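Local coordinates for B-agarase (Saccharophagus degradans, PDB 4BQ2), which hydrolyses agarose as an exo-acting beta-agarase of glycoside hydrolase family 50, at residues A[408-412]-A[735-739]; A[354-358]-A[383-387]; A[362-367]-A[709-713]; A[200-206]-A[343-347]. One frame throughout, in Å; residues are numbered along the deposited sequence.

Interaction 1: residues A[408-412]-A[735-739]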
loop_
_atom_site.group_PDB
_atom_site.type_symbol
_atom_site.label_atom_id
_atom_site.label_comp_id
_atom_site.label_asym_id
_atom_site.label_seq_id
_atom_site.Cartn_x
_atom_site.Cartn_y
_atom_site.Cartn_z
ATOM N N LEU A 408 -22.025 -9.503 1.829
ATOM C CA LEU A 408 -22.728 -10.782 2.057
ATOM C C LEU A 408 -22.949 -11.597 0.780
ATOM O O LEU A 408 -22.733 -12.825 0.763
ATOM C CB LEU A 408 -24.059 -10.555 2.805
ATOM C CG LEU A 408 -23.912 -9.972 4.204
ATOM C CD1 LEU A 408 -25.295 -9.654 4.743
ATOM C CD2 LEU A 408 -23.170 -10.958 5.106
ATOM N N ASN A 409 -23.361 -10.946 -0.298
ATOM C CA ASN A 409 -23.488 -11.672 -1.569
ATOM C C ASN A 409 -22.144 -12.204 -2.057
ATOM O O ASN A 409 -22.040 -13.327 -2.582
ATOM C CB ASN A 409 -24.155 -10.791 -2.663
ATOM C CG ASN A 409 -24.310 -11.534 -3.994
ATOM O OD1 ASN A 409 -23.461 -11.433 -4.878
ATOM N ND2 ASN A 409 -25.366 -12.344 -4.107
ATOM N N TRP A 410 -21.100 -11.401 -1.854
ATOM C CA TRP A 410 -19.779 -11.717 -2.397
ATOM C C TRP A 410 -19.055 -12.703 -1.500
ATOM O O TRP A 410 -17.974 -13.185 -1.845
ATOM C CB TRP A 410 -18.946 -10.428 -2.514
ATOM C CG TRP A 410 -19.520 -9.396 -3.460
ATOM C CD1 TRP A 410 -20.543 -9.564 -4.366
ATOM C CD2 TRP A 410 -19.054 -8.071 -3.599
ATOM N NE1 TRP A 410 -20.747 -8.387 -5.054
ATOM C CE2 TRP A 410 -19.841 -7.451 -4.598
ATOM C CE3 TRP A 410 -18.035 -7.330 -2.969
ATOM C CZ2 TRP A 410 -19.659 -6.122 -4.965
ATOM C CZ3 TRP A 410 -17.854 -5.990 -3.335
ATOM C CH2 TRP A 410 -18.640 -5.417 -4.359
ATOM N N GLY A 411 -19.663 -12.978 -0.343
ATOM C CA GLY A 411 -19.209 -14.048 0.560
ATOM C C GLY A 411 -18.172 -13.629 1.592
ATOM O O GLY A 411 -17.624 -14.474 2.316
ATOM N N PHE A 412 -17.921 -12.331 1.693
ATOM C CA PHE A 412 -16.927 -11.848 2.640
ATOM C C PHE A 412 -17.435 -11.997 4.043
ATOM O O PHE A 412 -18.631 -11.793 4.291
ATOM C CB PHE A 412 -16.602 -10.402 2.380
ATOM C CG PHE A 412 -15.715 -10.194 1.192
ATOM C CD1 PHE A 412 -14.452 -10.759 1.156
ATOM C CD2 PHE A 412 -16.153 -9.424 0.104
ATOM C CE1 PHE A 412 -13.592 -10.569 0.065
ATOM C CE2 PHE A 412 -15.301 -9.225 -0.983
ATOM C CZ PHE A 412 -14.034 -9.807 -1.008
ATOM N N ALA A 735 -13.709 -13.206 -5.713
ATOM C CA ALA A 735 -14.036 -13.207 -4.289
ATOM C C ALA A 735 -15.037 -14.310 -3.943
ATOM O O ALA A 735 -14.849 -15.030 -2.950
ATOM C CB ALA A 735 -14.530 -11.829 -3.838
ATOM N N LYS A 736 -16.061 -14.482 -4.763
ATOM C CA LYS A 736 -17.039 -15.538 -4.484
ATOM C C LYS A 736 -16.437 -16.937 -4.550
ATOM O O LYS A 736 -16.791 -17.797 -3.738
ATOM C CB LYS A 736 -18.274 -15.447 -5.390
ATOM C CG LYS A 736 -19.115 -14.196 -5.184
ATOM C CD LYS A 736 -20.348 -14.303 -6.084
ATOM C CE LYS A 736 -21.348 -13.196 -5.867
ATOM N NZ LYS A 736 -22.673 -13.628 -6.450
ATOM N N GLU A 737 -15.531 -17.162 -5.502
ATOM C CA GLU A 737 -14.877 -18.469 -5.648
ATOM C C GLU A 737 -14.051 -18.818 -4.421
ATOM O O GLU A 737 -14.083 -19.959 -3.917
ATOM C CB GLU A 737 -13.985 -18.479 -6.907
ATOM C CG GLU A 737 -14.778 -18.524 -8.235
ATOM C CD GLU A 737 -15.239 -19.944 -8.636
ATOM O OE1 GLU A 737 -14.501 -20.907 -8.321
ATOM O OE2 GLU A 737 -16.320 -20.104 -9.274
ATOM N N VAL A 738 -13.295 -17.835 -3.935
ATOM C CA VAL A 738 -12.463 -18.023 -2.750
ATOM C C VAL A 738 -13.331 -18.166 -1.504
ATOM O O VAL A 738 -13.109 -19.076 -0.665
ATOM C CB VAL A 738 -11.502 -16.817 -2.573
ATOM C CG1 VAL A 738 -10.843 -16.840 -1.174
ATOM C CG2 VAL A 738 -10.422 -16.832 -3.668
ATOM N N ASN A 739 -14.301 -17.253 -1.366
ATOM C CA ASN A 739 -15.134 -17.236 -0.171
ATOM C C ASN A 739 -16.024 -18.479 -0.035
ATOM O O ASN A 739 -16.379 -18.886 1.080
ATOM C CB ASN A 739 -15.986 -15.961 -0.137
ATOM C CG ASN A 739 -15.175 -14.721 0.216
ATOM O OD1 ASN A 739 -14.105 -14.819 0.827
ATOM N ND2 ASN A 739 -15.679 -13.542 -0.187
HETATM O O HOH W 1 -25.856 -13.299 -6.751
HETATM O O HOH W 2 -24.591 -15.366 -5.550
#
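Asn739 sets its amide nitrogen over one face of the Phe412 ring, nearer the rim than the centre, with ND2 3.3 Å from Phe412 CD1. The ring and amide planes stand 75° apart, so the amide meets the ring almost upright and does not stack on it. Trp410 CE3 lies in plane at the edge of the same ring, and the Ala735 methyl arrives obliquely, CB 3.5 Å from Phe412 CZ. This packing is built on a Schellman motif at the end of helix 394-410. Gly411, with positive phi (89°), turns the chain out of the helix, and its bare CA leaves room for Asn739 CB to press against the Gly411 carbonyl. From there Asn739 ND2 donates to Trp410 O at 2.9 Å. That bond is nearly straight (167°) and lies in the Asn739 amide plane, although the nitrogen sits tilted from the carbonyl plane. Thr284 of strand 280-287 bonds Asn739 OD1, so both ends of the amide are held and its rotation is fixed. Arg244 hydrogen-bonds both Gly411 O and Asn739 O, tying together the ends of helices 394-410 and 729-739, while Tyr680 of helix 673-688 packs on Phe412 and Ala735. On the more exposed side Lys736, its chain extended beyond CG, passes Trp410 with CE 4.0 Å from Trp410 CD1. Two waters bridge Lys736 NZ and Asn409 ND2, each through one firm and one weak bond, and Lys736 NZ also makes a weak 2.8 Å hydrogen bond directly to Asn409 OD1.

Interaction 2: residues A[354-358]-A[383-387]; sequences PLANH and LERKY
His358 and Glu384 form a His-carboxylate hydrogen bond that ties the short 3-10 turn 356-358 to helix 378-387. In this polar part of the contact, His358 NE2 donates to Glu384 OE1 at 2.7 Å, with an angle of 151° at the hydrogen. The oxygen is approached on its anti side, 22° out of the carboxylate plane, and it sits at the edge of the imidazole, slightly tilted from the ring plane. Glu384 gets there by running straight out from the helix, CG anti to the backbone N (chi1 -171°). The other ring nitrogen, His358 ND1, is hydrogen-bonded with Ser380 one helical turn earlier, so the imidazole is held at both nitrogens. Tyr395 of the following helix packs against both His358 and Glu384.

The apolar part belongs to Leu355, whose two methyls divide between two partners. CD2 slides alongside the Glu384 chain, coming 3.8 Å from Glu384 CD. CD1 sits over one face of the Arg385 guanidinium, the two side chains crossing at about a right angle. Arg385 keeps its polar edge for other groups: NH1 bonds Asn382 OD1 and Glu206 O, while Leu355 CD1 lies 3.5 Å from Arg385 CZ.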
loop_
_atom_site.group_PDB
_atom_site.type_symbol
_atom_site.label_atom_id
_atom_site.label_comp_id
_atom_site.label_asym_id
_atom_site.label_seq_id
_atom_site.Cartn_x
_atom_site.Cartn_y
_atom_site.Cartn_z
ATOM N N PRO A 354 -26.555 20.913 -7.318
ATOM C CA PRO A 354 -26.912 19.863 -6.359
ATOM C C PRO A 354 -25.703 19.009 -5.933
ATOM O O PRO A 354 -25.688 18.524 -4.791
ATOM C CB PRO A 354 -27.943 19.023 -7.118
ATOM C CG PRO A 354 -28.540 19.970 -8.102
ATOM C CD PRO A 354 -27.415 20.868 -8.523
ATOM N N LEU A 355 -24.683 18.874 -6.795
ATOM C CA LEU A 355 -23.485 18.077 -6.425
ATOM C C LEU A 355 -22.351 18.839 -5.715
ATOM O O LEU A 355 -21.257 18.291 -5.508
ATOM C CB LEU A 355 -22.960 17.246 -7.605
ATOM C CG LEU A 355 -24.004 16.305 -8.220
ATOM C CD1 LEU A 355 -23.505 15.695 -9.525
ATOM C CD2 LEU A 355 -24.486 15.186 -7.279
ATOM N N ALA A 356 -22.614 20.082 -5.298
ATOM C CA ALA A 356 -21.580 20.872 -4.620
ATOM C C ALA A 356 -21.267 20.394 -3.198
ATOM O O ALA A 356 -20.222 20.729 -2.635
ATOM C CB ALA A 356 -21.913 22.363 -4.636
ATOM N N ASN A 357 -22.126 19.572 -2.614
ATOM C CA ASN A 357 -21.801 19.064 -1.280
ATOM C C ASN A 357 -20.680 17.998 -1.298
ATOM O O ASN A 357 -20.266 17.500 -0.245
ATOM C CB ASN A 357 -23.047 18.555 -0.564
ATOM C CG ASN A 357 -23.708 17.421 -1.303
ATOM O OD1 ASN A 357 -24.221 17.590 -2.419
ATOM N ND2 ASN A 357 -23.670 16.237 -0.700
ATOM N N HIS A 358 -20.172 17.658 -2.476
ATOM C CA HIS A 358 -19.170 16.608 -2.554
ATOM C C HIS A 358 -17.752 17.178 -2.568
ATOM O O HIS A 358 -16.779 16.443 -2.715
ATOM C CB HIS A 358 -19.488 15.603 -3.681
ATOM C CG HIS A 358 -20.856 14.993 -3.554
ATOM N ND1 HIS A 358 -21.137 13.972 -2.668
ATOM C CD2 HIS A 358 -22.030 15.297 -4.156
ATOM C CE1 HIS A 358 -22.419 13.662 -2.746
ATOM N NE2 HIS A 358 -22.984 14.452 -3.642
ATOM N N LEU A 383 -22.533 8.479 -5.901
ATOM C CA LEU A 383 -23.532 7.906 -4.997
ATOM C C LEU A 383 -24.818 8.759 -5.039
ATOM O O LEU A 383 -25.914 8.218 -5.137
ATOM C CB LEU A 383 -23.023 7.825 -3.568
ATOM C CG LEU A 383 -21.801 6.914 -3.343
ATOM C CD1 LEU A 383 -21.497 6.894 -1.860
ATOM C CD2 LEU A 383 -22.044 5.500 -3.867
ATOM N N GLU A 384 -24.680 10.085 -4.991
ATOM C CA GLU A 384 -25.887 10.917 -5.069
ATOM C C GLU A 384 -26.561 10.742 -6.425
ATOM O O GLU A 384 -27.805 10.577 -6.506
ATOM C CB GLU A 384 -25.610 12.391 -4.789
ATOM C CG GLU A 384 -26.908 13.195 -4.658
ATOM C CD GLU A 384 -26.680 14.636 -4.261
ATOM O OE1 GLU A 384 -25.631 14.965 -3.683
ATOM O OE2 GLU A 384 -27.571 15.453 -4.542
ATOM N N ARG A 385 -25.760 10.715 -7.494
ATOM C CA ARG A 385 -26.330 10.505 -8.830
ATOM C C ARG A 385 -27.093 9.204 -8.918
ATOM O O ARG A 385 -28.172 9.167 -9.517
ATOM C CB ARG A 385 -25.247 10.488 -9.913
ATOM C CG ARG A 385 -24.655 11.868 -10.220
ATOM C CD ARG A 385 -23.635 11.711 -11.354
ATOM N NE ARG A 385 -23.187 12.990 -11.896
ATOM C CZ ARG A 385 -21.953 13.488 -11.821
ATOM N NH1 ARG A 385 -20.981 12.840 -11.196
ATOM N NH2 ARG A 385 -21.682 14.667 -12.383
ATOM N N LYS A 386 -26.544 8.128 -8.349
ATOM C CA LYS A 386 -27.191 6.795 -8.416
ATOM C C LYS A 386 -28.425 6.630 -7.560
ATOM O O LYS A 386 -29.418 6.022 -8.003
ATOM C CB LYS A 386 -26.230 5.677 -7.990
ATOM C CG LYS A 386 -25.262 5.214 -9.059
ATOM C CD LYS A 386 -24.308 4.118 -8.553
ATOM C CE LYS A 386 -25.022 2.815 -8.238
ATOM N NZ LYS A 386 -24.068 1.656 -8.148
ATOM N N TYR A 387 -28.346 7.127 -6.327
ATOM C CA TYR A 387 -29.360 6.796 -5.334
ATOM C C TYR A 387 -30.285 7.936 -5.017
ATOM O O TYR A 387 -31.323 7.721 -4.381
ATOM C CB TYR A 387 -28.720 6.236 -4.040
ATOM C CG TYR A 387 -27.911 4.969 -4.272
ATOM C CD1 TYR A 387 -28.444 3.899 -4.975
ATOM C CD2 TYR A 387 -26.621 4.838 -3.766
ATOM C CE1 TYR A 387 -27.712 2.727 -5.195
ATOM C CE2 TYR A 387 -25.871 3.675 -3.986
ATOM C CZ TYR A 387 -26.447 2.618 -4.693
ATOM O OH TYR A 387 -25.747 1.470 -4.895
#

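Interaction 3: residues A[362-367]-A[709-713]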
loop_
_atom_site.group_PDB
_atom_site.type_symbol
_atom_site.label_atom_id
_atom_site.label_comp_id
_atom_site.label_asym_id
_atom_site.label_seq_id
_atom_site.Cartn_x
_atom_site.Cartn_y
_atom_site.Cartn_z
ATOM N N ARG A 362 -8.783 19.461 2.672
ATOM C CA ARG A 362 -7.776 18.856 3.544
ATOM C C ARG A 362 -6.794 19.922 4.039
ATOM O O ARG A 362 -6.375 20.772 3.269
ATOM C CB ARG A 362 -7.069 17.708 2.818
ATOM C CG ARG A 362 -7.941 16.466 2.632
ATOM C CD ARG A 362 -8.613 16.017 3.937
ATOM N NE ARG A 362 -9.182 14.667 3.841
ATOM C CZ ARG A 362 -10.245 14.239 4.517
ATOM N NH1 ARG A 362 -10.917 15.046 5.349
ATOM N NH2 ARG A 362 -10.664 12.986 4.337
ATOM N N ARG A 363 -6.445 19.892 5.326
ATOM C CA ARG A 363 -5.587 20.940 5.905
ATOM C C ARG A 363 -4.127 20.531 5.883
ATOM O O ARG A 363 -3.245 21.335 6.173
ATOM C CB ARG A 363 -6.068 21.319 7.305
ATOM C CG ARG A 363 -7.507 21.822 7.293
ATOM C CD ARG A 363 -8.112 21.746 8.680
ATOM N NE ARG A 363 -8.664 20.413 8.956
ATOM C CZ ARG A 363 -9.543 20.139 9.923
ATOM N NH1 ARG A 363 -9.999 21.107 10.734
ATOM N NH2 ARG A 363 -9.977 18.893 10.079
ATOM N N SER A 364 -3.874 19.288 5.494
ATOM C CA SER A 364 -2.507 18.806 5.326
ATOM C C SER A 364 -2.483 17.725 4.246
ATOM O O SER A 364 -3.539 17.283 3.774
ATOM C CB SER A 364 -1.962 18.250 6.638
ATOM O OG SER A 364 -2.767 17.164 7.059
ATOM N N ALA A 365 -1.278 17.316 3.848
ATOM C CA ALA A 365 -1.096 16.251 2.870
ATOM C C ALA A 365 0.220 15.586 3.211
ATOM O O ALA A 365 1.094 16.228 3.790
ATOM C CB ALA A 365 -1.036 16.820 1.455
ATOM N N HIS A 366 0.378 14.312 2.862
ATOM C CA HIS A 366 1.666 13.652 3.103
ATOM C C HIS A 366 2.643 14.100 2.029
ATOM O O HIS A 366 3.800 14.427 2.320
ATOM C CB HIS A 366 1.523 12.132 3.093
ATOM C CG HIS A 366 2.826 11.394 2.989
ATOM N ND1 HIS A 366 3.549 10.982 4.098
ATOM C CD2 HIS A 366 3.520 10.967 1.910
ATOM C CE1 HIS A 366 4.626 10.322 3.695
ATOM N NE2 HIS A 366 4.630 10.298 2.374
ATOM N N SER A 367 2.173 14.124 0.786
ATOM C CA SER A 367 3.036 14.501 -0.343
ATOM C C SER A 367 2.171 14.949 -1.499
ATOM O O SER A 367 0.968 14.677 -1.522
ATOM C CB SER A 367 3.902 13.308 -0.752
ATOM O OG SER A 367 3.077 12.227 -1.158
ATOM N N ARG A 709 -5.477 10.293 -4.735
ATOM C CA ARG A 709 -6.173 10.613 -3.487
ATOM C C ARG A 709 -5.477 11.835 -2.881
ATOM O O ARG A 709 -4.270 12.001 -3.026
ATOM C CB ARG A 709 -6.182 9.423 -2.512
ATOM C CG ARG A 709 -4.808 9.064 -1.931
ATOM C CD ARG A 709 -4.890 7.816 -1.039
ATOM N NE ARG A 709 -3.581 7.442 -0.506
ATOM C CZ ARG A 709 -3.386 6.523 0.436
ATOM N NH1 ARG A 709 -4.434 5.831 0.910
ATOM N NH2 ARG A 709 -2.148 6.288 0.882
ATOM N N ALA A 710 -6.255 12.709 -2.261
ATOM C CA ALA A 710 -5.742 13.965 -1.690
ATOM C C ALA A 710 -4.524 13.775 -0.744
ATOM O O ALA A 710 -3.575 14.576 -0.745
ATOM C CB ALA A 710 -6.890 14.715 -0.995
ATOM N N TYR A 711 -4.524 12.701 0.049
ATOM C CA TYR A 711 -3.453 12.480 1.017
ATOM C C TYR A 711 -2.057 12.401 0.393
ATOM O O TYR A 711 -1.143 13.025 0.886
ATOM C CB TYR A 711 -3.738 11.200 1.824
ATOM C CG TYR A 711 -2.740 10.839 2.931
ATOM C CD1 TYR A 711 -2.316 11.796 3.873
ATOM C CD2 TYR A 711 -2.307 9.516 3.084
ATOM C CE1 TYR A 711 -1.479 11.445 4.927
ATOM C CE2 TYR A 711 -1.461 9.151 4.124
ATOM C CZ TYR A 711 -1.040 10.114 5.030
ATOM O OH TYR A 711 -0.182 9.743 6.043
ATOM N N ASP A 712 -1.882 11.641 -0.684
ATOM C CA ASP A 712 -0.519 11.398 -1.139
ATOM C C ASP A 712 -0.370 11.053 -2.615
ATOM O O ASP A 712 0.710 10.602 -3.030
ATOM C CB ASP A 712 0.084 10.270 -0.278
ATOM C CG ASP A 712 -0.519 8.926 -0.606
ATOM O OD1 ASP A 712 -1.517 8.902 -1.391
ATOM O OD2 ASP A 712 0.018 7.902 -0.103
ATOM N N GLY A 713 -1.460 11.182 -3.390
ATOM C CA GLY A 713 -1.416 11.002 -4.847
ATOM C C GLY A 713 -1.506 9.572 -5.363
ATOM O O GLY A 713 -1.443 9.345 -6.574
HETATM O O HOH W 3 -1.720 14.943 -2.536
#
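Tyr711 and His366 make the largest contributions where loops 362-367 and 709-713 meet. Along 709-713, Arg709 comes first and works within its own segment: it grips Asp712 side-on, NE to OD1 at 2.7 Å and NH2 to OD2 at 2.9 Å. Both bonds lie in the guanidinium plane but reach the carboxylate from above its own plane. The Ala710 methyl brushes the Arg362 chain, with CB 4.2 Å from Arg362 CG, and the Ala710 carbonyl shares a bridging water with Ser367 O. Tyr711 follows with two contacts. Tyr711 O accepts His366 N at 2.8 Å and, more weakly, Ser367 N. Its ring, with CG anti to the backbone N (chi1 -178°), receives His366 CB over one face in a CH-pi contact, CB 3.6 Å from Tyr711 CE1. The imidazole itself lies oblique to the phenol, and beyond this contact it meets the rings of Phe450 and Trp451. Asp712 then lays its CB 3.7 Å from Ser367 OG, a hydroxyl hydrogen-bonded to Asn133. A glycerol molecule, probably from the crystallisation liquor, lies close to Tyr711 and Arg709. Loop 709-713 follows strand 693-699, one of the parallel strands, so the arrangement is consistent with the loop-lined face of a (beta/alpha)8 barrel, where such glycosidases typically keep their active site.

Interaction 4: residues A[200-206]-A[343-347]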
loop_
_atom_site.group_PDB
_atom_site.type_symbol
_atom_site.label_atom_id
_atom_site.label_comp_id
_atom_site.label_asym_id
_atom_site.label_seq_id
_atom_site.Cartn_x
_atom_site.Cartn_y
_atom_site.Cartn_z
ATOM N N LEU A 200 -1.506 16.670 -19.234
ATOM C CA LEU A 200 -2.196 16.750 -17.941
ATOM C C LEU A 200 -3.502 17.549 -17.984
ATOM O O LEU A 200 -4.032 17.924 -16.942
ATOM C CB LEU A 200 -1.268 17.298 -16.847
ATOM C CG LEU A 200 -0.037 16.449 -16.450
ATOM C CD1 LEU A 200 0.816 17.219 -15.438
ATOM C CD2 LEU A 200 -0.460 15.088 -15.899
ATOM N N VAL A 201 -4.005 17.797 -19.190
ATOM C CA VAL A 201 -5.162 18.668 -19.405
ATOM C C VAL A 201 -6.396 17.833 -19.736
ATOM O O VAL A 201 -6.359 17.000 -20.645
ATOM C CB VAL A 201 -4.910 19.677 -20.566
ATOM C CG1 VAL A 201 -6.202 20.383 -20.970
ATOM C CG2 VAL A 201 -3.879 20.715 -20.158
ATOM N N GLY A 202 -7.491 18.089 -19.016
ATOM C CA GLY A 202 -8.773 17.472 -19.335
ATOM C C GLY A 202 -8.744 15.978 -19.107
ATOM O O GLY A 202 -9.270 15.205 -19.909
ATOM N N LEU A 203 -8.137 15.577 -17.989
ATOM C CA LEU A 203 -8.031 14.153 -17.638
ATOM C C LEU A 203 -9.346 13.507 -17.210
ATOM O O LEU A 203 -9.580 12.351 -17.491
ATOM C CB LEU A 203 -7.031 13.997 -16.488
ATOM C CG LEU A 203 -5.630 14.501 -16.829
ATOM C CD1 LEU A 203 -4.674 14.332 -15.641
ATOM C CD2 LEU A 203 -5.118 13.842 -18.110
ATOM N N VAL A 204 -10.179 14.275 -16.506
ATOM C CA VAL A 204 -11.344 13.754 -15.796
ATOM C C VAL A 204 -12.654 14.311 -16.352
ATOM O O VAL A 204 -12.780 15.515 -16.589
ATOM C CB VAL A 204 -11.271 14.114 -14.281
ATOM C CG1 VAL A 204 -12.230 13.246 -13.489
ATOM C CG2 VAL A 204 -9.847 13.986 -13.737
ATOM N N ASP A 205 -13.610 13.420 -16.573
ATOM C CA ASP A 205 -14.959 13.793 -16.963
ATOM C C ASP A 205 -15.863 14.090 -15.743
ATOM O O ASP A 205 -15.362 14.168 -14.608
ATOM C CB ASP A 205 -15.533 12.741 -17.920
ATOM C CG ASP A 205 -15.930 11.448 -17.231
ATOM O OD1 ASP A 205 -15.918 11.342 -15.959
ATOM O OD2 ASP A 205 -16.291 10.532 -17.982
ATOM N N GLU A 206 -17.176 14.274 -15.945
ATOM C CA GLU A 206 -18.023 14.726 -14.837
ATOM C C GLU A 206 -18.266 13.612 -13.791
ATOM O O GLU A 206 -18.684 13.917 -12.679
ATOM C CB GLU A 206 -19.379 15.298 -15.321
ATOM C CG GLU A 206 -20.256 14.277 -16.030
ATOM C CD GLU A 206 -20.018 14.234 -17.533
ATOM O OE1 GLU A 206 -18.837 14.354 -17.987
ATOM O OE2 GLU A 206 -21.029 14.074 -18.258
ATOM N N ALA A 343 -6.562 22.417 -14.228
ATOM C CA ALA A 343 -6.774 22.092 -15.640
ATOM C C ALA A 343 -7.026 20.595 -15.898
ATOM O O ALA A 343 -7.408 20.206 -16.998
ATOM C CB ALA A 343 -5.618 22.614 -16.518
ATOM N N MET A 344 -6.805 19.745 -14.896
ATOM C CA MET A 344 -7.076 18.321 -15.089
ATOM C C MET A 344 -8.550 18.025 -15.166
ATOM O O MET A 344 -8.933 16.954 -15.654
ATOM C CB MET A 344 -6.496 17.466 -13.961
ATOM C CG MET A 344 -5.026 17.696 -13.710
ATOM S SD MET A 344 -4.538 16.799 -12.218
ATOM C CE MET A 344 -2.764 16.803 -12.543
ATOM N N PHE A 345 -9.379 18.956 -14.686
ATOM C CA PHE A 345 -10.819 18.665 -14.504
ATOM C C PHE A 345 -11.734 19.271 -15.542
ATOM O O PHE A 345 -11.781 20.506 -15.671
ATOM C CB PHE A 345 -11.281 19.037 -13.087
ATOM C CG PHE A 345 -10.464 18.363 -12.013
ATOM C CD1 PHE A 345 -10.729 17.028 -11.650
ATOM C CD2 PHE A 345 -9.405 19.028 -11.413
ATOM C CE1 PHE A 345 -9.950 16.391 -10.680
ATOM C CE2 PHE A 345 -8.623 18.391 -10.445
ATOM C CZ PHE A 345 -8.904 17.078 -10.078
ATOM N N ASN A 346 -12.480 18.417 -16.255
ATOM C CA ASN A 346 -13.376 18.925 -17.296
ATOM C C ASN A 346 -14.630 19.537 -16.674
ATOM O O ASN A 346 -15.272 20.394 -17.285
ATOM C CB ASN A 346 -13.788 17.851 -18.310
ATOM C CG ASN A 346 -12.720 17.581 -19.370
ATOM O OD1 ASN A 346 -11.766 18.323 -19.518
ATOM N ND2 ASN A 346 -12.880 16.494 -20.081
ATOM N N TRP A 347 -14.990 19.079 -15.473
ATOM C CA TRP A 347 -16.189 19.595 -14.806
ATOM C C TRP A 347 -16.014 19.611 -13.310
ATOM O O TRP A 347 -15.689 18.581 -12.712
ATOM C CB TRP A 347 -17.404 18.727 -15.152
ATOM C CG TRP A 347 -18.694 19.126 -14.441
ATOM C CD1 TRP A 347 -19.608 20.046 -14.876
ATOM C CD2 TRP A 347 -19.215 18.604 -13.196
ATOM N NE1 TRP A 347 -20.665 20.125 -13.991
ATOM C CE2 TRP A 347 -20.447 19.256 -12.953
ATOM C CE3 TRP A 347 -18.763 17.644 -12.272
ATOM C CZ2 TRP A 347 -21.242 18.977 -11.817
ATOM C CZ3 TRP A 347 -19.537 17.371 -11.152
ATOM C CH2 TRP A 347 -20.768 18.035 -10.932
HETATM O O HOH W 4 -10.580 15.958 -22.082
HETATM O O HOH W 5 -13.954 16.737 -13.881
#
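Leu203 and Met344 lie side by side pointing the same way, with Leu203 CD1 3.9 Å from Met344 CG. Next to them Val204 and Phe345 repeat the arrangement: Val204 CG2 comes obliquely to the ring, 3.8 Å from Phe345 CD1. The backbones run parallel here and join in a single beta bridge, in which Val204 and Phe345 are the partners. Met344 O accepts Val204 N at 3.1 Å, nearly along the C=O axis, with a weak second bond from Leu203 N, and Val204 O in turn accepts Asn346 N at 2.9 Å. Before the bridge, Gly202 N donates to Ala343 O. Asn346 turns its amide back across Gly202, where OD1 rests 3.1 Å from Gly202 CA, a close approach that relies on the absence of a side chain there. The other end of that amide is also used, because a water joins Asn346 ND2 to Gly202 O. At the far end Trp347 points toward 200-206, its CG anti to the backbone N (chi1 176°), which lays the indole against Glu206. One face of the indole takes Glu206 CB, 3.9 Å from Trp347 CD2, whereas the Glu206 carboxylate leads away from the contact. The indole also packs on Arg385 of helix 378-387 and forms an edge-to-face pair with His353. A second water accepts from Trp347 N and lies within bonding distance of Asp205 O, extending the pairing past the bridge. The whole is an isolated parallel beta bridge between two loops, fixing the connection that follows strand 180-191, the last of the N-terminal strands, onto the loop after helix 339-342.

Overall arrangement
Interactions 2 and 4 form one continuous patch, their centres about 19 Å apart: they touch through Arg385 and Glu206, and Leu355 packs on Trp347. Interaction 3 lies on the same side of the chain's centre, about 19 Å from interaction 4 between centres, and adjoins interaction 2 through the chain around strand 359-362. Interaction 1 is remote, about 29 to 36 Å from the others between centres, yet helices 378-387 and 394-410 link it in sequence to interaction 2. Along the chain interaction 4 closes first, then interaction 2 before interaction 1; interaction 3 crosses both. Chain segments early and late in the sequence are thereby held together around the probable barrel.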